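Local coordinates for protein endosialidase (Enterobacteria phage phi92, PDB 4HIZ) that hydrolyses polysialic acid internally, at alpha-2,8 and alpha-2,9 linkages, as a trimer built on a sialidase-type beta-propeller, at residues 347-352 and 362-367; 366-371 and 393-398; 389-394 and 451-456; 418-423 and 435-440. One frame throughout, in Å; residues are numbered along the deposited sequence.

Contact 1: residues 347-352 and 362-367; sequences AAEPCI and TTRGTS. With NA (sodium ion), chain B.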
loop_
_atom_site.group_PDB
_atom_site.type_symbol
_atom_site.label_atom_id
_atom_site.label_comp_id
_atom_site.label_asym_id
_atom_site.label_seq_id
_atom_site.Cartn_x
_atom_site.Cartn_y
_atom_site.Cartn_z
ATOM N N ALA A 347 30.135 -28.689 -10.981
ATOM C CA ALA A 347 30.161 -27.227 -10.838
ATOM C C ALA A 347 29.139 -26.569 -11.755
ATOM O O ALA A 347 28.697 -27.166 -12.749
ATOM C CB ALA A 347 31.592 -26.700 -11.102
ATOM N N ALA A 348 28.779 -25.323 -11.425
ATOM C CA ALA A 348 27.751 -24.586 -12.152
ATOM C C ALA A 348 27.917 -23.101 -11.864
ATOM O O ALA A 348 28.668 -22.718 -10.956
ATOM C CB ALA A 348 26.354 -25.017 -11.639
ATOM N N GLU A 349 27.212 -22.285 -12.654
ATOM C CA GLU A 349 26.904 -20.900 -12.277
ATOM C C GLU A 349 28.085 -20.084 -11.806
ATOM O O GLU A 349 28.119 -19.618 -10.660
ATOM C CB GLU A 349 25.801 -20.911 -11.210
ATOM C CG GLU A 349 24.479 -21.357 -11.820
ATOM C CD GLU A 349 23.356 -21.532 -10.799
ATOM O OE1 GLU A 349 23.584 -21.310 -9.585
ATOM O OE2 GLU A 349 22.239 -21.918 -11.217
ATOM N N PRO A 350 29.059 -19.875 -12.694
ATOM C CA PRO A 350 30.196 -19.021 -12.341
ATOM C C PRO A 350 29.792 -17.562 -12.111
ATOM O O PRO A 350 29.020 -17.020 -12.903
ATOM C CB PRO A 350 31.107 -19.110 -13.572
ATOM C CG PRO A 350 30.137 -19.431 -14.715
ATOM C CD PRO A 350 29.145 -20.388 -14.078
ATOM N N CYS A 351 30.327 -16.951 -11.058
ATOM C CA CYS A 351 30.216 -15.495 -10.917
ATOM C C CYS A 351 31.546 -14.983 -11.420
ATOM O O CYS A 351 32.613 -15.497 -11.032
ATOM C CB CYS A 351 30.039 -15.096 -9.457
ATOM S SG CYS A 351 28.377 -15.516 -8.817
ATOM N N ILE A 352 31.501 -13.980 -12.287
ATOM C CA ILE A 352 32.746 -13.471 -12.861
ATOM C C ILE A 352 32.828 -11.957 -12.737
ATOM O O ILE A 352 31.825 -11.262 -12.940
ATOM C CB ILE A 352 32.911 -13.851 -14.353
ATOM C CG1 ILE A 352 31.683 -13.452 -15.183
ATOM C CG2 ILE A 352 33.146 -15.351 -14.482
ATOM C CD1 ILE A 352 31.883 -13.664 -16.718
ATOM N N THR A 362 34.187 -17.451 -9.465
ATOM C CA THR A 362 33.897 -18.495 -8.462
ATOM C C THR A 362 32.874 -19.448 -9.027
ATOM O O THR A 362 32.054 -19.048 -9.860
ATOM C CB THR A 362 33.229 -17.895 -7.189
ATOM O OG1 THR A 362 32.016 -17.234 -7.562
ATOM C CG2 THR A 362 34.153 -16.928 -6.495
ATOM N N THR A 363 32.885 -20.708 -8.567
ATOM C CA THR A 363 31.884 -21.651 -9.038
ATOM C C THR A 363 30.963 -22.030 -7.908
ATOM O O THR A 363 31.297 -21.874 -6.727
ATOM C CB THR A 363 32.517 -22.987 -9.533
ATOM O OG1 THR A 363 33.252 -23.577 -8.458
ATOM C CG2 THR A 363 33.479 -22.753 -10.714
ATOM N N ARG A 364 29.792 -22.508 -8.297
ATOM C CA ARG A 364 28.891 -23.229 -7.402
ATOM C C ARG A 364 29.229 -24.728 -7.448
ATOM O O ARG A 364 29.326 -25.308 -8.539
ATOM C CB ARG A 364 27.467 -23.093 -7.929
ATOM C CG ARG A 364 26.439 -23.997 -7.202
ATOM C CD ARG A 364 25.050 -23.618 -7.691
ATOM N NE ARG A 364 24.072 -24.622 -7.321
ATOM C CZ ARG A 364 22.764 -24.495 -7.498
ATOM N NH1 ARG A 364 22.259 -23.394 -8.038
ATOM N NH2 ARG A 364 21.952 -25.471 -7.111
ATOM N N GLY A 365 29.361 -25.354 -6.283
ATOM C CA GLY A 365 29.531 -26.815 -6.206
ATOM C C GLY A 365 28.155 -27.471 -6.290
ATOM O O GLY A 365 27.176 -26.937 -5.720
ATOM N N THR A 366 28.046 -28.630 -6.954
ATOM C CA THR A 366 26.722 -29.205 -7.120
ATOM C C THR A 366 26.528 -30.489 -6.330
ATOM O O THR A 366 25.447 -31.100 -6.385
ATOM C CB THR A 366 26.363 -29.425 -8.608
ATOM O OG1 THR A 366 27.330 -30.309 -9.200
ATOM C CG2 THR A 366 26.350 -28.059 -9.389
ATOM N N SER A 367 27.535 -30.874 -5.549
ATOM C CA SER A 367 27.401 -32.073 -4.706
ATOM C C SER A 367 27.975 -31.885 -3.315
ATOM O O SER A 367 29.073 -31.367 -3.138
ATOM C CB SER A 367 28.083 -33.269 -5.388
ATOM O OG SER A 367 28.140 -34.415 -4.536
HETATM NA NA NA B . 28.638 -36.552 -6.105
HETATM O O HOH W 1 29.431 -18.850 -8.254
HETATM O O HOH W 2 19.984 -21.494 -9.107
HETATM O O HOH W 3 30.139 -38.459 -4.736
HETATM O O HOH W 4 29.343 -36.368 -8.565
#
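Arg-364 and Glu-349 form a salt bridge across a beta hairpin of the propeller domain, the first two strands of a four-stranded antiparallel blade. NH1 of Arg-364 donates to OE1 of Glu-349 over 2.9 Å; the oxygen lies near the guanidinium plane but is itself met from above the carboxylate plane, the two planes being 73° apart. The Arg-364 chain runs fully extended from CG to NE, which carries its charge alongside the glutamate. Gln-87 also donates to OE1 and water 2 to OE2, so the buried carboxylate has three donors, with Glu-291 close to OE2.

Backbone pairing holds the strands on both sides of a beta bulge. Ala-348 exchanges two bonds with Arg-364, Ala-348 N to Arg-364 O and Arg-364 N to Ala-348 O, and Cys-351 does the same with Thr-362. The register slips by one residue between these pairs, where Glu-349 takes positive phi and Pro-350, lacking an N-H, has none to leave unpaired. Water 1 donates to Glu-349 O and to Thr-362 OG1, a hydroxyl that also bonds Leu-399 O.

Alanines suit the packed faces of the hairpin, with Leu-319 against Ala-347 and His-310 against Ala-348, whose CB rests 3.8 Å from Thr-366 CG2.

Contact 2: residues 366-371 and 393-398; sequences TSTSAA and NVHHTN. With NA (sodium ion), chain B.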
loop_
_atom_site.group_PDB
_atom_site.type_symbol
_atom_site.label_atom_id
_atom_site.label_comp_id
_atom_site.label_asym_id
_atom_site.label_seq_id
_atom_site.Cartn_x
_atom_site.Cartn_y
_atom_site.Cartn_z
ATOM N N THR A 366 28.046 -28.630 -6.954
ATOM C CA THR A 366 26.722 -29.205 -7.120
ATOM C C THR A 366 26.528 -30.489 -6.330
ATOM O O THR A 366 25.447 -31.100 -6.385
ATOM C CB THR A 366 26.363 -29.425 -8.608
ATOM O OG1 THR A 366 27.330 -30.309 -9.200
ATOM C CG2 THR A 366 26.350 -28.059 -9.389
ATOM N N SER A 367 27.535 -30.874 -5.549
ATOM C CA SER A 367 27.401 -32.073 -4.706
ATOM C C SER A 367 27.975 -31.885 -3.315
ATOM O O SER A 367 29.073 -31.367 -3.138
ATOM C CB SER A 367 28.083 -33.269 -5.388
ATOM O OG SER A 367 28.140 -34.415 -4.536
ATOM N N THR A 368 27.245 -32.337 -2.316
ATOM C CA THR A 368 27.786 -32.281 -0.974
ATOM C C THR A 368 28.952 -33.285 -0.788
ATOM O O THR A 368 29.754 -33.150 0.139
ATOM C CB THR A 368 26.688 -32.575 0.062
ATOM O OG1 THR A 368 27.170 -32.243 1.362
ATOM C CG2 THR A 368 26.334 -34.104 0.029
ATOM N N SER A 369 29.065 -34.263 -1.685
ATOM C CA SER A 369 30.046 -35.327 -1.489
ATOM C C SER A 369 31.164 -35.340 -2.540
ATOM O O SER A 369 31.819 -36.373 -2.786
ATOM C CB SER A 369 29.333 -36.672 -1.453
ATOM O OG SER A 369 28.634 -36.899 -2.674
ATOM N N ALA A 370 31.364 -34.199 -3.170
ATOM C CA ALA A 370 32.498 -34.054 -4.066
ATOM C C ALA A 370 33.065 -32.648 -3.865
ATOM O O ALA A 370 32.373 -31.772 -3.359
ATOM C CB ALA A 370 32.047 -34.261 -5.493
ATOM N N ALA A 371 34.322 -32.451 -4.267
ATOM C CA ALA A 371 34.975 -31.142 -4.155
ATOM C C ALA A 371 34.057 -30.072 -4.746
ATOM O O ALA A 371 33.456 -30.253 -5.820
ATOM C CB ALA A 371 36.320 -31.164 -4.845
ATOM N N ASN A 393 33.877 -28.940 0.418
ATOM C CA ASN A 393 32.776 -29.193 -0.535
ATOM C C ASN A 393 31.668 -28.134 -0.427
ATOM O O ASN A 393 30.514 -28.453 -0.120
ATOM C CB ASN A 393 32.154 -30.601 -0.340
ATOM C CG ASN A 393 33.180 -31.729 -0.418
ATOM O OD1 ASN A 393 34.354 -31.515 -0.746
ATOM N ND2 ASN A 393 32.725 -32.961 -0.138
ATOM N N VAL A 394 32.020 -26.869 -0.643
ATOM C CA VAL A 394 31.009 -25.802 -0.622
ATOM C C VAL A 394 30.079 -26.071 -1.814
ATOM O O VAL A 394 30.536 -26.273 -2.941
ATOM C CB VAL A 394 31.675 -24.404 -0.689
ATOM C CG1 VAL A 394 30.626 -23.273 -0.707
ATOM C CG2 VAL A 394 32.664 -24.200 0.531
ATOM N N HIS A 395 28.772 -26.106 -1.558
ATOM C CA HIS A 395 27.821 -26.572 -2.557
ATOM C C HIS A 395 26.455 -25.876 -2.453
ATOM O O HIS A 395 26.108 -25.290 -1.408
ATOM C CB HIS A 395 27.670 -28.110 -2.457
ATOM C CG HIS A 395 27.093 -28.559 -1.152
ATOM N ND1 HIS A 395 27.823 -28.591 0.015
ATOM C CD2 HIS A 395 25.855 -29.003 -0.834
ATOM C CE1 HIS A 395 27.057 -29.028 1.006
ATOM N NE2 HIS A 395 25.856 -29.284 0.514
ATOM N N HIS A 396 25.718 -25.923 -3.560
ATOM C CA HIS A 396 24.313 -25.501 -3.692
ATOM C C HIS A 396 24.113 -24.016 -3.797
ATOM O O HIS A 396 22.968 -23.551 -4.014
ATOM C CB HIS A 396 23.403 -26.025 -2.555
ATOM C CG HIS A 396 23.156 -27.495 -2.607
ATOM N ND1 HIS A 396 23.518 -28.295 -3.676
ATOM C CD2 HIS A 396 22.553 -28.309 -1.709
ATOM C CE1 HIS A 396 23.169 -29.549 -3.419
ATOM N NE2 HIS A 396 22.580 -29.583 -2.233
ATOM N N THR A 397 25.207 -23.275 -3.644
ATOM C CA THR A 397 25.107 -21.807 -3.700
ATOM C C THR A 397 26.065 -21.256 -4.748
ATOM O O THR A 397 27.222 -21.706 -4.848
ATOM C CB THR A 397 25.358 -21.157 -2.298
ATOM O OG1 THR A 397 25.199 -19.734 -2.387
ATOM C CG2 THR A 397 26.761 -21.426 -1.755
ATOM N N ASN A 398 25.605 -20.263 -5.513
ATOM C CA ASN A 398 26.578 -19.440 -6.224
ATOM C C ASN A 398 27.306 -18.566 -5.200
ATOM O O ASN A 398 26.822 -18.375 -4.076
ATOM C CB ASN A 398 25.947 -18.607 -7.362
ATOM C CG ASN A 398 25.000 -17.551 -6.853
ATOM O OD1 ASN A 398 24.261 -17.814 -5.937
ATOM N ND2 ASN A 398 25.001 -16.385 -7.442
HETATM NA NA NA B . 28.638 -36.552 -6.105
HETATM O O HOH W 3 30.139 -38.459 -4.736
HETATM O O HOH W 4 29.343 -36.368 -8.565
#
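This is a surface contact between two loops at one end of a propeller blade: 366-371 links strands 358-365 and 374-378, while 393-398 lies on the way from strand 386-389 to strand 401-404. Thr-368 sets its CA over the face of the His-395 ring, 3.6 Å from the centroid and almost exactly on the ring normal, a CH-pi contact. The threonine side chain runs alongside the imidazole, bringing CB within 3.4 Å of NE2, while OG1 bonds Glu-424 O. The ring is held in place by its own segment, because ND1 donates to Asn-393 O over 2.7 Å, nearly in the ring plane. His-396 follows, its ring face set against CD2 of His-395.

Residues 367-370 make a type I beta turn, and Ser-367 adds an ST turn by accepting the N-H of Ser-369 at OG. Serine suits this corner because the same oxygen, placed anti to the backbone N (chi1 172°), also binds the sodium ion at 2.7 Å; waters 3 and 4 are further ligands.

Asn-393, whose positive phi is well tolerated by asparagine, points its amide at the carbonyls of the turn. Its ND2 donates to Thr-368 O at 3.0 Å with an angle of 164°, approaching from above that carbonyl's plane, and its CG lies 3.1 Å from Ala-370 O.

Contact 3: residues 389-394 and 451-456; sequences RFPNNV and SNVQWF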
loop_
_atom_site.group_PDB
_atom_site.type_symbol
_atom_site.label_atom_id
_atom_site.label_comp_id
_atom_site.label_asym_id
_atom_site.label_seq_id
_atom_site.Cartn_x
_atom_site.Cartn_y
_atom_site.Cartn_z
ATOM N N ARG A 389 40.683 -24.342 -4.674
ATOM C CA ARG A 389 39.460 -25.003 -4.230
ATOM C C ARG A 389 39.120 -24.556 -2.811
ATOM O O ARG A 389 39.988 -24.551 -1.934
ATOM C CB ARG A 389 39.688 -26.524 -4.242
ATOM C CG ARG A 389 38.454 -27.335 -3.834
ATOM C CD ARG A 389 37.516 -27.530 -5.003
ATOM N NE ARG A 389 38.090 -28.417 -6.029
ATOM C CZ ARG A 389 37.417 -28.834 -7.091
ATOM N NH1 ARG A 389 36.162 -28.431 -7.307
ATOM N NH2 ARG A 389 37.994 -29.672 -7.959
ATOM N N PHE A 390 37.870 -24.179 -2.554
ATOM C CA PHE A 390 37.477 -24.016 -1.151
ATOM C C PHE A 390 37.443 -25.380 -0.481
ATOM O O PHE A 390 36.996 -26.348 -1.081
ATOM C CB PHE A 390 36.098 -23.353 -1.009
ATOM C CG PHE A 390 36.086 -21.878 -1.312
ATOM C CD1 PHE A 390 35.869 -21.431 -2.616
ATOM C CD2 PHE A 390 36.252 -20.943 -0.280
ATOM C CE1 PHE A 390 35.844 -20.079 -2.913
ATOM C CE2 PHE A 390 36.217 -19.550 -0.566
ATOM C CZ PHE A 390 35.992 -19.135 -1.879
ATOM N N PRO A 391 37.934 -25.470 0.763
ATOM C CA PRO A 391 37.884 -26.773 1.437
ATOM C C PRO A 391 36.425 -27.118 1.804
ATOM O O PRO A 391 35.536 -26.242 1.820
ATOM C CB PRO A 391 38.710 -26.536 2.718
ATOM C CG PRO A 391 38.564 -25.076 2.984
ATOM C CD PRO A 391 38.551 -24.430 1.604
ATOM N N ASN A 392 36.183 -28.398 2.038
ATOM C CA ASN A 392 34.929 -28.841 2.642
ATOM C C ASN A 392 33.682 -28.805 1.735
ATOM O O ASN A 392 32.566 -28.704 2.243
ATOM C CB ASN A 392 34.664 -28.121 3.968
ATOM C CG ASN A 392 35.747 -28.389 5.004
ATOM O OD1 ASN A 392 36.286 -27.460 5.620
ATOM N ND2 ASN A 392 36.033 -29.651 5.232
ATOM N N ASN A 393 33.877 -28.940 0.418
ATOM C CA ASN A 393 32.776 -29.193 -0.535
ATOM C C ASN A 393 31.668 -28.134 -0.427
ATOM O O ASN A 393 30.514 -28.453 -0.120
ATOM C CB ASN A 393 32.154 -30.601 -0.340
ATOM C CG ASN A 393 33.180 -31.729 -0.418
ATOM O OD1 ASN A 393 34.354 -31.515 -0.746
ATOM N ND2 ASN A 393 32.725 -32.961 -0.138
ATOM N N VAL A 394 32.020 -26.869 -0.643
ATOM C CA VAL A 394 31.009 -25.802 -0.622
ATOM C C VAL A 394 30.079 -26.071 -1.814
ATOM O O VAL A 394 30.536 -26.273 -2.941
ATOM C CB VAL A 394 31.675 -24.404 -0.689
ATOM C CG1 VAL A 394 30.626 -23.273 -0.707
ATOM C CG2 VAL A 394 32.664 -24.200 0.531
ATOM N N SER A 451 42.783 -23.528 2.603
ATOM C CA SER A 451 42.439 -24.441 3.712
ATOM C C SER A 451 41.999 -23.708 4.975
ATOM O O SER A 451 41.141 -24.197 5.696
ATOM C CB SER A 451 43.598 -25.370 4.049
ATOM O OG SER A 451 44.726 -24.596 4.405
ATOM N N ASN A 452 42.558 -22.532 5.222
ATOM C CA ASN A 452 42.166 -21.852 6.464
ATOM C C ASN A 452 41.162 -20.731 6.256
ATOM O O ASN A 452 41.002 -19.854 7.101
ATOM C CB ASN A 452 43.378 -21.387 7.274
ATOM C CG ASN A 452 44.188 -22.549 7.802
ATOM O OD1 ASN A 452 45.365 -22.694 7.481
ATOM N ND2 ASN A 452 43.554 -23.406 8.603
ATOM N N VAL A 453 40.393 -20.832 5.175
ATOM C CA VAL A 453 39.349 -19.838 4.934
ATOM C C VAL A 453 38.418 -19.696 6.137
ATOM O O VAL A 453 38.018 -20.699 6.764
ATOM C CB VAL A 453 38.544 -20.110 3.624
ATOM C CG1 VAL A 453 37.800 -21.437 3.688
ATOM C CG2 VAL A 453 37.573 -18.937 3.333
ATOM N N GLN A 454 38.119 -18.442 6.471
ATOM C CA GLN A 454 37.242 -18.116 7.583
ATOM C C GLN A 454 35.916 -17.611 7.009
ATOM O O GLN A 454 35.818 -16.482 6.514
ATOM C CB GLN A 454 37.891 -17.061 8.474
ATOM C CG GLN A 454 37.005 -16.717 9.660
ATOM C CD GLN A 454 37.694 -15.866 10.694
ATOM O OE1 GLN A 454 38.669 -15.181 10.396
ATOM N NE2 GLN A 454 37.204 -15.925 11.930
ATOM N N TRP A 455 34.895 -18.458 7.053
ATOM C CA TRP A 455 33.551 -18.020 6.690
ATOM C C TRP A 455 32.809 -17.462 7.904
ATOM O O TRP A 455 32.767 -18.094 8.976
ATOM C CB TRP A 455 32.749 -19.208 6.171
ATOM C CG TRP A 455 33.165 -19.754 4.808
ATOM C CD1 TRP A 455 33.835 -20.944 4.545
ATOM C CD2 TRP A 455 32.810 -19.205 3.545
ATOM N NE1 TRP A 455 33.945 -21.123 3.185
ATOM C CE2 TRP A 455 33.311 -20.084 2.547
ATOM C CE3 TRP A 455 32.109 -18.061 3.156
ATOM C CZ2 TRP A 455 33.123 -19.852 1.187
ATOM C CZ3 TRP A 455 31.914 -17.820 1.817
ATOM C CH2 TRP A 455 32.427 -18.711 0.827
ATOM N N PHE A 456 32.248 -16.264 7.735
ATOM C CA PHE A 456 31.471 -15.618 8.783
ATOM C C PHE A 456 29.981 -15.743 8.478
ATOM O O PHE A 456 29.529 -15.305 7.429
ATOM C CB PHE A 456 31.809 -14.117 8.813
ATOM C CG PHE A 456 33.244 -13.808 9.177
ATOM C CD1 PHE A 456 33.598 -13.596 10.515
ATOM C CD2 PHE A 456 34.214 -13.628 8.179
ATOM C CE1 PHE A 456 34.910 -13.282 10.875
ATOM C CE2 PHE A 456 35.529 -13.312 8.523
ATOM C CZ PHE A 456 35.874 -13.124 9.857
HETATM O O HOH W 5 35.106 -23.788 3.047
#
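Phe-390 lays the CD2-CE2 side of its ring against the benzo part of the Trp-455 indole, with both carbons 3.6 Å from CZ2. The planes are inclined at 32° and the centroids lie 5.3 Å apart, so the pair meets obliquely while the two side chains cross at about a right angle. Each aromatic has CG anti to its carbonyl carbon (chi1 -74° in Phe-390 and -70° in Trp-455), a setting that sends both rings from their own backbones into the shared space.

Val-453 fills the angle beside them with its two branches. CG2, anti to the backbone N, comes up to the edge of the phenyl ring at CE2 and also lies over one face of the indole. CG1 instead stands between N and the carbonyl carbon, where it meets CD of Pro-391 at 3.7 Å. A branched residue therefore serves both neighbours, and the rigid pyrrolidine offers its CG and CD as an apolar edge; its CG also approaches Ser-451 O at 3.8 Å. Val-394 adds a looser contact, CG2 standing 4.3 Å from NE1 of Trp-455.

No direct hydrogen bond joins the segments. Water 5 provides the polar link: it lies in the indole plane, accepts from Trp-455 NE1 at 2.9 Å and donates to Pro-391 O at 2.8 Å, satisfying the tryptophan's N-H in an otherwise apolar setting. Trp-455 also meets Trp-420 edge-to-face. Such a join is apolar packing between neighbouring blades of a beta-propeller, here the loop leaving strand 386-389 against the one entering strand 456-460.

Contact 4: residues 418-423 and 435-440; sequences GEWEGQ and RTFMCK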
loop_
_atom_site.group_PDB
_atom_site.type_symbol
_atom_site.label_atom_id
_atom_site.label_comp_id
_atom_site.label_asym_id
_atom_site.label_seq_id
_atom_site.Cartn_x
_atom_site.Cartn_y
_atom_site.Cartn_z
ATOM N N GLY A 418 21.884 -26.133 7.940
ATOM C CA GLY A 418 22.759 -27.268 8.161
ATOM C C GLY A 418 23.251 -27.938 6.876
ATOM O O GLY A 418 23.913 -28.978 6.957
ATOM N N GLU A 419 22.931 -27.386 5.710
ATOM C CA GLU A 419 23.418 -27.979 4.452
ATOM C C GLU A 419 24.790 -27.459 4.052
ATOM O O GLU A 419 25.425 -28.009 3.139
ATOM C CB GLU A 419 22.433 -27.739 3.299
ATOM C CG GLU A 419 21.089 -28.363 3.528
ATOM C CD GLU A 419 20.134 -28.165 2.358
ATOM O OE1 GLU A 419 20.531 -27.586 1.318
ATOM O OE2 GLU A 419 18.978 -28.616 2.467
ATOM N N TRP A 420 25.265 -26.405 4.714
ATOM C CA TRP A 420 26.499 -25.749 4.225
ATOM C C TRP A 420 27.725 -26.677 4.266
ATOM O O TRP A 420 28.520 -26.774 3.296
ATOM C CB TRP A 420 26.816 -24.506 5.064
ATOM C CG TRP A 420 28.006 -23.728 4.552
ATOM C CD1 TRP A 420 29.286 -23.846 4.991
ATOM C CD2 TRP A 420 28.006 -22.665 3.574
ATOM N NE1 TRP A 420 30.105 -22.960 4.313
ATOM C CE2 TRP A 420 29.334 -22.208 3.457
ATOM C CE3 TRP A 420 27.021 -22.088 2.769
ATOM C CZ2 TRP A 420 29.708 -21.193 2.552
ATOM C CZ3 TRP A 420 27.379 -21.063 1.893
ATOM C CH2 TRP A 420 28.714 -20.637 1.786
ATOM N N GLU A 421 27.903 -27.330 5.401
ATOM C CA GLU A 421 29.116 -28.126 5.616
ATOM C C GLU A 421 29.216 -29.311 4.666
ATOM O O GLU A 421 28.217 -29.936 4.297
ATOM C CB GLU A 421 29.162 -28.636 7.065
ATOM C CG GLU A 421 29.334 -27.521 8.145
ATOM C CD GLU A 421 28.037 -26.936 8.695
ATOM O OE1 GLU A 421 26.970 -27.028 8.027
ATOM O OE2 GLU A 421 28.124 -26.382 9.821
ATOM N N GLY A 422 30.445 -29.605 4.284
ATOM C CA GLY A 422 30.703 -30.705 3.364
ATOM C C GLY A 422 30.176 -32.009 3.928
ATOM O O GLY A 422 30.310 -32.269 5.128
ATOM N N GLN A 423 29.579 -32.797 3.035
ATOM C CA GLN A 423 29.006 -34.116 3.286
ATOM C C GLN A 423 27.628 -34.085 3.950
ATOM O O GLN A 423 26.946 -35.107 3.970
ATOM C CB GLN A 423 29.967 -35.063 4.046
ATOM C CG GLN A 423 31.311 -35.340 3.327
ATOM C CD GLN A 423 31.177 -36.233 2.092
ATOM O OE1 GLN A 423 30.118 -36.802 1.842
ATOM N NE2 GLN A 423 32.261 -36.354 1.312
ATOM N N ARG A 435 21.700 -20.351 7.127
ATOM C CA ARG A 435 22.764 -19.361 7.358
ATOM C C ARG A 435 23.306 -18.747 6.074
ATOM O O ARG A 435 23.493 -19.454 5.071
ATOM C CB ARG A 435 23.946 -20.052 8.059
ATOM C CG ARG A 435 23.597 -20.523 9.507
ATOM C CD ARG A 435 24.612 -21.578 9.992
ATOM N NE ARG A 435 24.530 -22.784 9.156
ATOM C CZ ARG A 435 25.381 -23.804 9.216
ATOM N NH1 ARG A 435 26.401 -23.812 10.073
ATOM N NH2 ARG A 435 25.215 -24.815 8.382
ATOM N N THR A 436 23.551 -17.439 6.127
ATOM C CA THR A 436 24.302 -16.746 5.081
ATOM C C THR A 436 25.716 -16.486 5.562
ATOM O O THR A 436 25.923 -16.082 6.712
ATOM C CB THR A 436 23.587 -15.431 4.732
ATOM O OG1 THR A 436 22.464 -15.757 3.908
ATOM C CG2 THR A 436 24.520 -14.418 3.950
ATOM N N PHE A 437 26.696 -16.652 4.662
ATOM C CA PHE A 437 28.095 -16.514 5.026
ATOM C C PHE A 437 28.841 -15.558 4.108
ATOM O O PHE A 437 28.477 -15.357 2.970
ATOM C CB PHE A 437 28.811 -17.861 4.873
ATOM C CG PHE A 437 28.310 -18.933 5.807
ATOM C CD1 PHE A 437 28.863 -19.060 7.080
ATOM C CD2 PHE A 437 27.314 -19.838 5.385
ATOM C CE1 PHE A 437 28.429 -20.066 7.957
ATOM C CE2 PHE A 437 26.845 -20.848 6.275
ATOM C CZ PHE A 437 27.425 -20.970 7.540
ATOM N N MET A 438 29.902 -14.986 4.637
ATOM C CA MET A 438 30.777 -14.105 3.876
ATOM C C MET A 438 32.199 -14.502 4.232
ATOM O O MET A 438 32.509 -14.782 5.387
ATOM C CB MET A 438 30.525 -12.646 4.278
ATOM C CG MET A 438 31.402 -11.642 3.486
ATOM S SD MET A 438 31.200 -9.965 4.156
ATOM C CE MET A 438 32.188 -10.010 5.668
ATOM N N CYS A 439 33.096 -14.470 3.251
ATOM C CA CYS A 439 34.525 -14.529 3.563
ATOM C C CYS A 439 35.234 -13.387 2.846
ATOM O O CYS A 439 34.670 -12.745 1.933
ATOM C CB CYS A 439 35.160 -15.899 3.219
ATOM S SG CYS A 439 35.250 -16.298 1.461
ATOM N N LYS A 440 36.451 -13.107 3.302
ATOM C CA LYS A 440 37.223 -11.989 2.786
ATOM C C LYS A 440 38.602 -12.545 2.411
ATOM O O LYS A 440 39.398 -12.884 3.300
ATOM C CB LYS A 440 37.304 -10.920 3.887
ATOM C CG LYS A 440 37.982 -9.639 3.479
ATOM C CD LYS A 440 37.844 -8.598 4.623
ATOM C CE LYS A 440 38.661 -7.346 4.321
ATOM N NZ LYS A 440 38.437 -6.234 5.294
#
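The backbones stay apart, their nearest CA atoms (Gly-418 and Arg-435) 7.9 Å from each other, and the contact between loop 418-423 and strand 435-440 of a propeller-domain sheet is made mainly by side chains. Arg-435 grips Glu-421 end-on: NH2 donates to OE1 at 2.8 Å and NH1 to OE2 at 3.1 Å, both nearly straight. Both carboxylate oxygens are met on their syn sides, though some 30° or more out of the carboxylate plane. The glutamate reaches its partner by bending at chi2 (91°), and the arginine by bending at chi3.

Buried charge needs further partners. Arg-55 also pairs with Glu-421 OE1, while Glu-414 takes NE of Arg-435 and Tyr-63 bonds NH1; this network would be expected to favour the ionised form of Glu-421. Gly-418 suits a backbone at positive phi, and its CA lies 3.5 Å from NH2 of Arg-435.

Beside the bridge, Phe-437 sets the CD2-CE2 side of its ring over one face of the Trp-420 indole, the two planes oblique at 38°. Large aromatics suit the space between loop and sheet. Phe-437 CZ lies over one face of the Arg-435 guanidinium, toward its rim, and Phe-437 CD2 touches Trp-420 CD2 at 3.4 Å.

Contacts 1 and 4 are buried, contact 3 partly so, and contact 2 lies at the surface. Contact 1 alone pairs strands by backbone bonds; contact 2 begins in the loop leaving that hairpin, shares Thr-366 and Ser-367 with it, and is tied to it by a probable Gly-365 O to His-396 N bond. Contacts 2 and 3 share Asn-393 and Val-394. Contact 4 lies within the chain loop closed by contact 3, which packs on strand 435-442, the strand that supplies one side of contact 4. Both buried contacts use arginine-glutamate bridges, single-pronged in contact 1 and two-pronged in contact 4, whereas contact 3 is apolar with one water and contact 2 combines CH-pi packing, an ST turn, an asparagine-to-carbonyl bond and a sodium ion.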